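Local coordinates for protein cortical-lytic enzyme (Clostridium perfringens, PDB 5JIP) that probably acts as a muramidase (lysozyme) that hydrolyses cortical peptidoglycan during spore germination, at residues W251-E256 with K277-V282; N260-F265 with I300-I305. One frame throughout, in Å; residues are numbered along the deposited sequence.

Interaction 1. Residues W251-E256 with K277-V282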
ATOM      1  N   TRP A 251       3.499 -10.982  14.458  1.00  9.77           N
ATOM      2  CA  TRP A 251       2.155 -10.550  14.826  1.00  9.03           C
ATOM      3  C   TRP A 251       1.129 -11.342  14.033  1.00  9.42           C
ATOM      4  O   TRP A 251       1.442 -12.018  13.049  1.00 13.05           O
ATOM      5  CB  TRP A 251       1.992  -9.030  14.603  1.00 10.56           C
ATOM      6  CG  TRP A 251       2.310  -8.555  13.201  1.00  8.25           C
ATOM      7  CD1 TRP A 251       1.442  -8.449  12.164  1.00  7.50           C
ATOM      8  CD2 TRP A 251       3.587  -8.117  12.704  1.00  7.07           C
ATOM      9  NE1 TRP A 251       2.099  -7.971  11.033  1.00  7.95           N
ATOM     10  CE2 TRP A 251       3.412  -7.770  11.339  1.00  5.50           C
ATOM     11  CE3 TRP A 251       4.853  -8.004  13.269  1.00  6.95           C
ATOM     12  CZ2 TRP A 251       4.460  -7.304  10.538  1.00  7.62           C
ATOM     13  CZ3 TRP A 251       5.897  -7.537  12.476  1.00  8.95           C
ATOM     14  CH2 TRP A 251       5.692  -7.198  11.122  1.00  8.43           C
ATOM     15  N   THR A 252      -0.123 -11.259  14.489  1.00 10.54           N
ATOM     16  CA  THR A 252      -1.243 -11.790  13.737  1.00 11.90           C
ATOM     17  C   THR A 252      -1.565 -10.864  12.586  1.00  9.87           C
ATOM     18  O   THR A 252      -1.571  -9.641  12.744  1.00 11.13           O
ATOM     19  CB  THR A 252      -2.472 -11.930  14.635  1.00 16.36           C
ATOM     20  OG1 THR A 252      -2.154 -12.793  15.727  1.00 15.75           O
ATOM     21  CG2 THR A 252      -3.672 -12.475  13.842  1.00 15.57           C
ATOM     22  N   ALA A 253      -1.872 -11.449  11.432  1.00 13.83           N
ATOM     23  CA  ALA A 253      -2.212 -10.629  10.276  1.00 10.82           C
ATOM     24  C   ALA A 253      -3.486  -9.847  10.545  1.00 15.41           C
ATOM     25  O   ALA A 253      -4.485 -10.398  11.040  1.00 10.38           O
ATOM     26  CB  ALA A 253      -2.383 -11.481   9.028  1.00  9.02           C
ATOM     27  N   ASN A 254      -3.449  -8.548  10.246  1.00 11.18           N
ATOM     28  CA  ASN A 254      -4.685  -7.775  10.204  1.00 13.12           C
ATOM     29  C   ASN A 254      -5.578  -8.320   9.102  1.00 13.07           C
ATOM     30  O   ASN A 254      -5.112  -8.932   8.150  1.00 14.41           O
ATOM     31  CB  ASN A 254      -4.416  -6.292   9.952  1.00 12.80           C
ATOM     32  CG  ASN A 254      -4.283  -5.489  11.216  1.00 11.13           C
ATOM     33  OD1 ASN A 254      -3.478  -5.790  12.106  1.00  7.47           O
ATOM     34  ND2 ASN A 254      -5.081  -4.417  11.300  1.00  8.77           N
ATOM     35  N   LYS A 255      -6.885  -8.094   9.237  1.00 12.65           N
ATOM     36  CA  LYS A 255      -7.854  -8.741   8.359  1.00 14.83           C
ATOM     37  C   LYS A 255      -8.566  -7.785   7.409  1.00 18.37           C
ATOM     38  O   LYS A 255      -9.396  -8.244   6.617  1.00 12.41           O
ATOM     39  CB  LYS A 255      -8.910  -9.494   9.186  1.00 22.11           C
ATOM     40  CG  LYS A 255      -8.391 -10.342  10.312  1.00 24.36           C
ATOM     41  CD  LYS A 255      -7.590 -11.540   9.870  1.00 33.22           C
ATOM     42  CE  LYS A 255      -7.020 -12.229  11.117  1.00 39.93           C
ATOM     43  NZ  LYS A 255      -5.705 -12.899  10.888  1.00 23.42           N
ATOM     44  N   GLU A 256      -8.262  -6.489   7.438  1.00 13.88           N
ATOM     45  CA  GLU A 256      -9.035  -5.544   6.636  1.00 14.30           C
ATOM     46  C   GLU A 256      -8.870  -5.796   5.150  1.00 12.76           C
ATOM     47  O   GLU A 256      -7.769  -6.086   4.655  1.00 10.20           O
ATOM     48  CB  GLU A 256      -8.636  -4.107   6.956  1.00 10.99           C
ATOM     49  CG  GLU A 256      -9.086  -3.627   8.299  1.00 10.30           C
ATOM     50  CD  GLU A 256      -8.115  -3.969   9.411  1.00 11.79           C
ATOM     51  OE1 GLU A 256      -6.981  -4.424   9.131  1.00 11.70           O
ATOM     52  OE2 GLU A 256      -8.482  -3.757  10.573  1.00 11.24           O
ATOM     53  N   LYS A 277       0.631  -8.729   3.441  1.00  8.49           N
ATOM     54  CA  LYS A 277       0.624 -10.130   3.886  1.00  8.85           C
ATOM     55  C   LYS A 277       1.662 -10.439   4.966  1.00 12.74           C
ATOM     56  O   LYS A 277       1.693 -11.575   5.470  1.00  8.64           O
ATOM     57  CB  LYS A 277       0.859 -11.062   2.710  1.00 10.87           C
ATOM     58  CG  LYS A 277      -0.264 -11.094   1.695  1.00 12.54           C
ATOM     59  CD  LYS A 277       0.078 -12.061   0.575  1.00 14.46           C
ATOM     60  CE  LYS A 277      -1.071 -12.211  -0.415  1.00 21.09           C
ATOM     61  NZ  LYS A 277      -1.596 -10.912  -0.900  1.00 28.36           N
ATOM     62  N   ALA A 278       2.482  -9.463   5.346  1.00  9.06           N
ATOM     63  CA  ALA A 278       3.571  -9.692   6.285  1.00  9.53           C
ATOM     64  C   ALA A 278       3.061  -9.949   7.694  1.00  9.48           C
ATOM     65  O   ALA A 278       2.039  -9.405   8.119  1.00  9.70           O
ATOM     66  CB  ALA A 278       4.514  -8.499   6.312  1.00 11.01           C
ATOM     67  N   THR A 279       3.794 -10.802   8.414  1.00  7.52           N
ATOM     68  CA  THR A 279       3.526 -11.085   9.822  1.00 11.08           C
ATOM     69  C   THR A 279       4.796 -11.097  10.669  1.00  7.45           C
ATOM     70  O   THR A 279       4.743 -11.485  11.848  1.00  8.98           O
ATOM     71  CB  THR A 279       2.767 -12.421   9.982  1.00 11.38           C
ATOM     72  OG1 THR A 279       3.544 -13.509   9.483  1.00 13.72           O
ATOM     73  CG2 THR A 279       1.442 -12.386   9.237  1.00 13.02           C
ATOM     74  N   LYS A 280       5.933 -10.668  10.125  1.00  6.78           N
ATOM     75  CA  LYS A 280       7.164 -10.656  10.896  1.00  9.24           C
ATOM     76  C   LYS A 280       8.186  -9.702  10.277  1.00 10.75           C
ATOM     77  O   LYS A 280       8.074  -9.298   9.121  1.00 11.99           O
ATOM     78  CB  LYS A 280       7.747 -12.071  10.991  1.00 13.97           C
ATOM     79  CG  LYS A 280       8.093 -12.696   9.648  1.00 17.99           C
ATOM     80  CD  LYS A 280       8.621 -14.086   9.824  1.00 18.79           C
ATOM     81  CE  LYS A 280       8.693 -14.833   8.480  1.00 22.46           C
ATOM     82  NZ  LYS A 280       9.335 -16.151   8.677  1.00 24.08           N
ATOM     83  N   ILE A 281       9.158  -9.313  11.097  1.00 12.06           N
ATOM     84  CA  ILE A 281      10.317  -8.544  10.667  1.00 13.63           C
ATOM     85  C   ILE A 281      11.469  -8.911  11.594  1.00 16.46           C
ATOM     86  O   ILE A 281      11.279  -9.151  12.790  1.00 13.22           O
ATOM     87  CB  ILE A 281      10.064  -7.016  10.677  1.00 14.10           C
ATOM     88  CG1 ILE A 281      11.265  -6.272  10.088  1.00 14.64           C
ATOM     89  CG2 ILE A 281       9.800  -6.539  12.078  1.00 15.91           C
ATOM     90  CD1 ILE A 281      11.126  -4.726   9.986  1.00 12.18           C
ATOM     91  N   VAL A 282      12.663  -8.991  11.032  1.00 13.71           N
ATOM     92  CA  VAL A 282      13.876  -9.207  11.806  1.00 15.84           C
ATOM     93  C   VAL A 282      14.632  -7.896  11.791  1.00 19.64           C
ATOM     94  O   VAL A 282      14.917  -7.360  10.718  1.00 20.18           O
ATOM     95  CB  VAL A 282      14.726 -10.342  11.221  1.00 18.01           C
ATOM     96  CG1 VAL A 282      15.898 -10.650  12.154  1.00 24.53           C
ATOM     97  CG2 VAL A 282      13.858 -11.564  10.938  1.00 19.85           C
TER

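Interaction 2. Residues N260-F265 with I300-I305. With MG (magnesium ion), chain E.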
ATOM      1  N   ASN A 260      -2.923  -2.473   3.683  1.00  6.96           N
ATOM      2  CA  ASN A 260      -1.829  -2.225   2.785  1.00 10.94           C
ATOM      3  C   ASN A 260      -0.449  -2.414   3.387  1.00 11.55           C
ATOM      4  O   ASN A 260       0.504  -2.520   2.618  1.00 10.30           O
ATOM      5  CB  ASN A 260      -1.930  -0.818   2.207  1.00 14.46           C
ATOM      6  CG  ASN A 260      -1.588  -0.799   0.749  1.00 19.32           C
ATOM      7  OD1 ASN A 260      -1.483  -1.856   0.129  1.00 18.54           O
ATOM      8  ND2 ASN A 260      -1.394   0.398   0.186  1.00 19.40           N
ATOM      9  N   GLY A 261      -0.307  -2.487   4.707  1.00  8.17           N
ATOM     10  CA  GLY A 261       0.986  -2.783   5.292  1.00  7.36           C
ATOM     11  C   GLY A 261       1.051  -2.368   6.749  1.00  6.91           C
ATOM     12  O   GLY A 261       0.047  -2.035   7.367  1.00  8.15           O
ATOM     13  N   TYR A 262       2.273  -2.369   7.259  1.00  6.32           N
ATOM     14  CA  TYR A 262       2.584  -2.088   8.648  1.00  5.59           C
ATOM     15  C   TYR A 262       3.875  -1.300   8.717  1.00  7.22           C
ATOM     16  O   TYR A 262       4.786  -1.499   7.904  1.00  7.85           O
ATOM     17  CB  TYR A 262       2.769  -3.365   9.486  1.00  8.29           C
ATOM     18  CG  TYR A 262       1.719  -4.417   9.324  1.00  6.22           C
ATOM     19  CD1 TYR A 262       1.778  -5.325   8.275  1.00  6.51           C
ATOM     20  CD2 TYR A 262       0.693  -4.549  10.259  1.00  7.91           C
ATOM     21  CE1 TYR A 262       0.812  -6.291   8.122  1.00  8.33           C
ATOM     22  CE2 TYR A 262      -0.259  -5.507  10.128  1.00  6.66           C
ATOM     23  CZ  TYR A 262      -0.197  -6.398   9.083  1.00  7.87           C
ATOM     24  OH  TYR A 262      -1.170  -7.354   8.986  1.00 11.09           O
ATOM     25  N   ASN A 263       3.951  -0.429   9.709  1.00  6.70           N
ATOM     26  CA  ASN A 263       5.194   0.185  10.151  1.00  6.85           C
ATOM     27  C   ASN A 263       5.517  -0.319  11.553  1.00  9.54           C
ATOM     28  O   ASN A 263       4.645  -0.353  12.430  1.00  7.86           O
ATOM     29  CB  ASN A 263       5.098   1.710  10.185  1.00  6.68           C
ATOM     30  CG  ASN A 263       4.965   2.320   8.804  1.00  6.54           C
ATOM     31  OD1 ASN A 263       5.581   1.856   7.833  1.00  8.42           O
ATOM     32  ND2 ASN A 263       4.111   3.329   8.690  1.00  6.47           N
ATOM     33  N   VAL A 264       6.788  -0.652  11.764  1.00 12.71           N
ATOM     34  CA  VAL A 264       7.297  -1.156  13.041  1.00  9.99           C
ATOM     35  C   VAL A 264       8.328  -0.182  13.584  1.00 10.40           C
ATOM     36  O   VAL A 264       9.119   0.403  12.825  1.00  9.44           O
ATOM     37  CB  VAL A 264       7.907  -2.561  12.882  1.00 13.28           C
ATOM     38  CG1 VAL A 264       8.533  -3.036  14.188  1.00 14.20           C
ATOM     39  CG2 VAL A 264       6.823  -3.531  12.407  1.00  9.95           C
ATOM     40  N   PHE A 265       8.330  -0.031  14.905  1.00 10.22           N
ATOM     41  CA  PHE A 265       9.174   0.947  15.580  1.00 14.87           C
ATOM     42  C   PHE A 265       9.886   0.319  16.770  1.00 12.72           C
ATOM     43  O   PHE A 265       9.317  -0.532  17.465  1.00 11.37           O
ATOM     44  CB  PHE A 265       8.349   2.114  16.067  1.00 12.53           C
ATOM     45  CG  PHE A 265       7.591   2.830  14.966  1.00 13.32           C
ATOM     46  CD1 PHE A 265       6.339   2.380  14.553  1.00 12.76           C
ATOM     47  CD2 PHE A 265       8.139   3.953  14.355  1.00 17.39           C
ATOM     48  CE1 PHE A 265       5.643   3.046  13.539  1.00 13.79           C
ATOM     49  CE2 PHE A 265       7.461   4.620  13.325  1.00 14.88           C
ATOM     50  CZ  PHE A 265       6.211   4.175  12.927  1.00 14.11           C
ATOM     51  N   ILE A 300       3.841  -1.160  16.683  1.00  9.30           N
ATOM     52  CA  ILE A 300       3.460  -1.395  15.301  1.00  9.82           C
ATOM     53  C   ILE A 300       2.135  -0.709  15.011  1.00  8.95           C
ATOM     54  O   ILE A 300       1.275  -0.577  15.887  1.00  9.82           O
ATOM     55  CB  ILE A 300       3.392  -2.912  15.031  1.00  6.68           C
ATOM     56  CG1 ILE A 300       3.260  -3.204  13.535  1.00  5.25           C
ATOM     57  CG2 ILE A 300       2.239  -3.534  15.834  1.00  9.07           C
ATOM     58  CD1 ILE A 300       3.381  -4.663  13.166  1.00  9.76           C
ATOM     59  N   GLU A 301       1.972  -0.286  13.752  1.00  8.57           N
ATOM     60  CA  GLU A 301       0.709   0.208  13.229  1.00  8.20           C
ATOM     61  C   GLU A 301       0.430  -0.439  11.875  1.00  8.00           C
ATOM     62  O   GLU A 301       1.340  -0.633  11.059  1.00  7.20           O
ATOM     63  CB  GLU A 301       0.727   1.744  13.095  1.00  7.43           C
ATOM     64  CG  GLU A 301       1.758   2.261  12.060  1.00  7.46           C
ATOM     65  CD  GLU A 301       2.004   3.756  12.148  1.00  8.75           C
ATOM     66  OE1 GLU A 301       1.488   4.407  13.090  1.00 10.11           O
ATOM     67  OE2 GLU A 301       2.746   4.285  11.264  1.00  5.68           O
ATOM     68  N   ALA A 302      -0.832  -0.777  11.645  1.00  8.01           N
ATOM     69  CA  ALA A 302      -1.279  -1.109  10.305  1.00  6.56           C
ATOM     70  C   ALA A 302      -1.637   0.169   9.552  1.00  9.86           C
ATOM     71  O   ALA A 302      -1.923   1.207  10.151  1.00  9.23           O
ATOM     72  CB  ALA A 302      -2.478  -2.043  10.353  1.00  9.93           C
ATOM     73  N   PHE A 303      -1.610   0.096   8.217  1.00  7.57           N
ATOM     74  CA  PHE A 303      -2.165   1.189   7.422  1.00  5.69           C
ATOM     75  C   PHE A 303      -2.865   0.602   6.206  1.00  6.99           C
ATOM     76  O   PHE A 303      -2.585  -0.529   5.793  1.00  5.95           O
ATOM     77  CB  PHE A 303      -1.109   2.250   7.004  1.00  7.65           C
ATOM     78  CG  PHE A 303       0.077   1.720   6.225  1.00  7.23           C
ATOM     79  CD1 PHE A 303       0.029   1.575   4.838  1.00  9.74           C
ATOM     80  CD2 PHE A 303       1.263   1.424   6.879  1.00  4.54           C
ATOM     81  CE1 PHE A 303       1.137   1.108   4.130  1.00 11.36           C
ATOM     82  CE2 PHE A 303       2.370   0.982   6.185  1.00  7.03           C
ATOM     83  CZ  PHE A 303       2.319   0.811   4.809  1.00  7.91           C
ATOM     84  N   ASP A 304      -3.815   1.363   5.659  1.00  4.86           N
ATOM     85  CA  ASP A 304      -4.668   0.868   4.588  1.00  4.19           C
ATOM     86  C   ASP A 304      -4.352   1.599   3.280  1.00  7.54           C
ATOM     87  O   ASP A 304      -3.483   2.465   3.217  1.00  6.80           O
ATOM     88  CB  ASP A 304      -6.147   0.950   4.989  1.00  4.99           C
ATOM     89  CG  ASP A 304      -6.649   2.372   5.220  1.00  5.57           C
ATOM     90  OD1 ASP A 304      -5.987   3.350   4.815  1.00  7.11           O
ATOM     91  OD2 ASP A 304      -7.744   2.493   5.812  1.00  6.20           O
ATOM     92  N   ILE A 305      -5.034   1.189   2.206  1.00  7.40           N
ATOM     93  CA  ILE A 305      -4.671   1.639   0.867  1.00  6.58           C
ATOM     94  C   ILE A 305      -4.727   3.146   0.734  1.00  6.56           C
ATOM     95  O   ILE A 305      -3.919   3.736   0.011  1.00  7.13           O
ATOM     96  CB  ILE A 305      -5.567   0.940  -0.172  1.00 12.88           C
ATOM     97  CG1 ILE A 305      -5.204  -0.544  -0.182  1.00 12.09           C
ATOM     98  CG2 ILE A 305      -5.373   1.551  -1.564  1.00 13.93           C
ATOM     99  CD1 ILE A 305      -6.157  -1.401  -1.039  1.00 17.45           C
TER
HETATM  100 MG    MG E 403      -9.580   1.531   5.682  0.99  7.18          MG
HETATM  101  O   HOH W   1      -1.199   2.677   1.244  1.00 16.88           O
HETATM  102  O   HOH W   2     -10.024   3.267   4.579  1.00  5.99           O
HETATM  103  O   HOH W   3      -9.034  -0.138   6.889  1.00  4.65           O

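Interaction 1. Residues W251-E256 with K277-V282
Trp251 lies flat against the backbone of Thr279 and Lys280, and this packing makes up the tight half of the contact. Thr279 C sits 3.6 Å above the centre of the indole plane, Lys280 N is at the same height but displaced toward the rim, and Thr279 CA makes a CH-pi contact 3.8 Å from the centroid of the five-membered ring. The ring is brought there by a chi1 of 55°, which sets CG between the backbone N and the carbonyl carbon. The peptide stacked on this face of the indole is also held from the main chain, since Trp251 N donates to Thr279 O at 2.9 Å with an N-H...O angle of 147°. A second, weak bond runs from Trp251 NE1 to Ala278 O at 3.2 Å and is strongly bent, at 122°. At the far rim of the indole, Trp251 CZ3 meets Ile281 CG2 at 4.0 Å. Val264 and Ile300 of the partner sheet also touch Trp251, so the indole belongs to the interior of the C-terminal beta sandwich.

The contact thins quickly beyond the tryptophan. Ala253 CB reaches Thr279 CG2 at 3.9 Å, a light apolar touch between partly exposed residues. Farther along the loop, Asn254 and Glu256 turn to each other and to Ser233 instead of crossing, and the exposed Lys255 folds back so that NZ donates to Ala253 O. Lys280 points its CB away from the loop, and its amino group forms salt bridges with Asp132 and Asp136 of the second subunit.

The chemistry is that of a ring laid on a peptide: one indole covers the polar backbone where the 277-279 turn enters strand 280-284, while the backbone N-H of the same residue binds the Thr279 carbonyl and the indole N-H only weakly that of Ala278.

Interaction 2. Residues N260-F265 with I300-I305
A classic beta bulge, in which Asn260 and Gly261 both face Phe303, ends the inner strand pair of the four-stranded antiparallel sheet, next to the magnesium site. Phe303 O accepts from both bulge residues, from Asn260 N at 2.9 Å and from Gly261 N at 3.2 Å, while Phe303 N returns a bond to Gly261 O. Gly261 has backbone angles suited to glycine, and with no side chain there the Phe303 ring lies over its main chain, Gly261 CA standing 4.1 Å from the ring centroid, 18° off the normal. The Phe303 ring leans over the neighbouring strand, its chi1 of 57° placing CG between the backbone N and the carbonyl carbon.

On the same face, Asn263 ND2 donates almost straight (175°) to the anti lone pair of Glu301 OE2 at 3.1 Å, with the oxygen lying in the plane of the Asn263 amide. That oxygen also meets the edge of the Phe265 ring, 3.8 Å from Phe265 CZ. Glu301 OE1 forms salt bridges with Arg313 and Arg143, and Asn263 OD1 bonds to Thr273. On the other face the contact is apolar, with Ile300 CD1 3.7 Å from Val264 CG2 and Ala302 CB beside the Tyr262 ring, whose OH bonds to Asn254 N.

Just past the bulge, Asp304 OD2 binds magnesium at 2.1 Å. Asp258 OD2, the main-chain oxygens of Asp227 and Met230, and two waters complete six ligands, while Asp304 OD1 accepts from Asp308 N. The metal thus ties the end of this strand pair to the 227-230 segment, and the buried carboxylate charge is probably offset at both places, by magnesium at Asp304 and by the arginines at Glu301.

Overall arrangement
Interaction 2 is the buried one: two neighbouring strands of the four-stranded sheet. Interaction 1 is partly buried and joins a loop to a strand entry at the edge of the three-stranded sheet. The sheets pack as a sandwich, consistent with a fibronectin type III-like domain, and the two contacts meet inside it. Trp251 CD2 lies 3.5 Å from Ile300 CD1, and the Trp251 and Tyr262 rings meet at about 55°. Interaction 1 relies on an indole over peptide, whereas interaction 2 combines antiparallel strand pairing, broken by a bulge, with charged groups and a metal. Both also touch the second subunit, among others through Lys280 in one and through Asn260 and Phe303, each on its own counterpart, in the other.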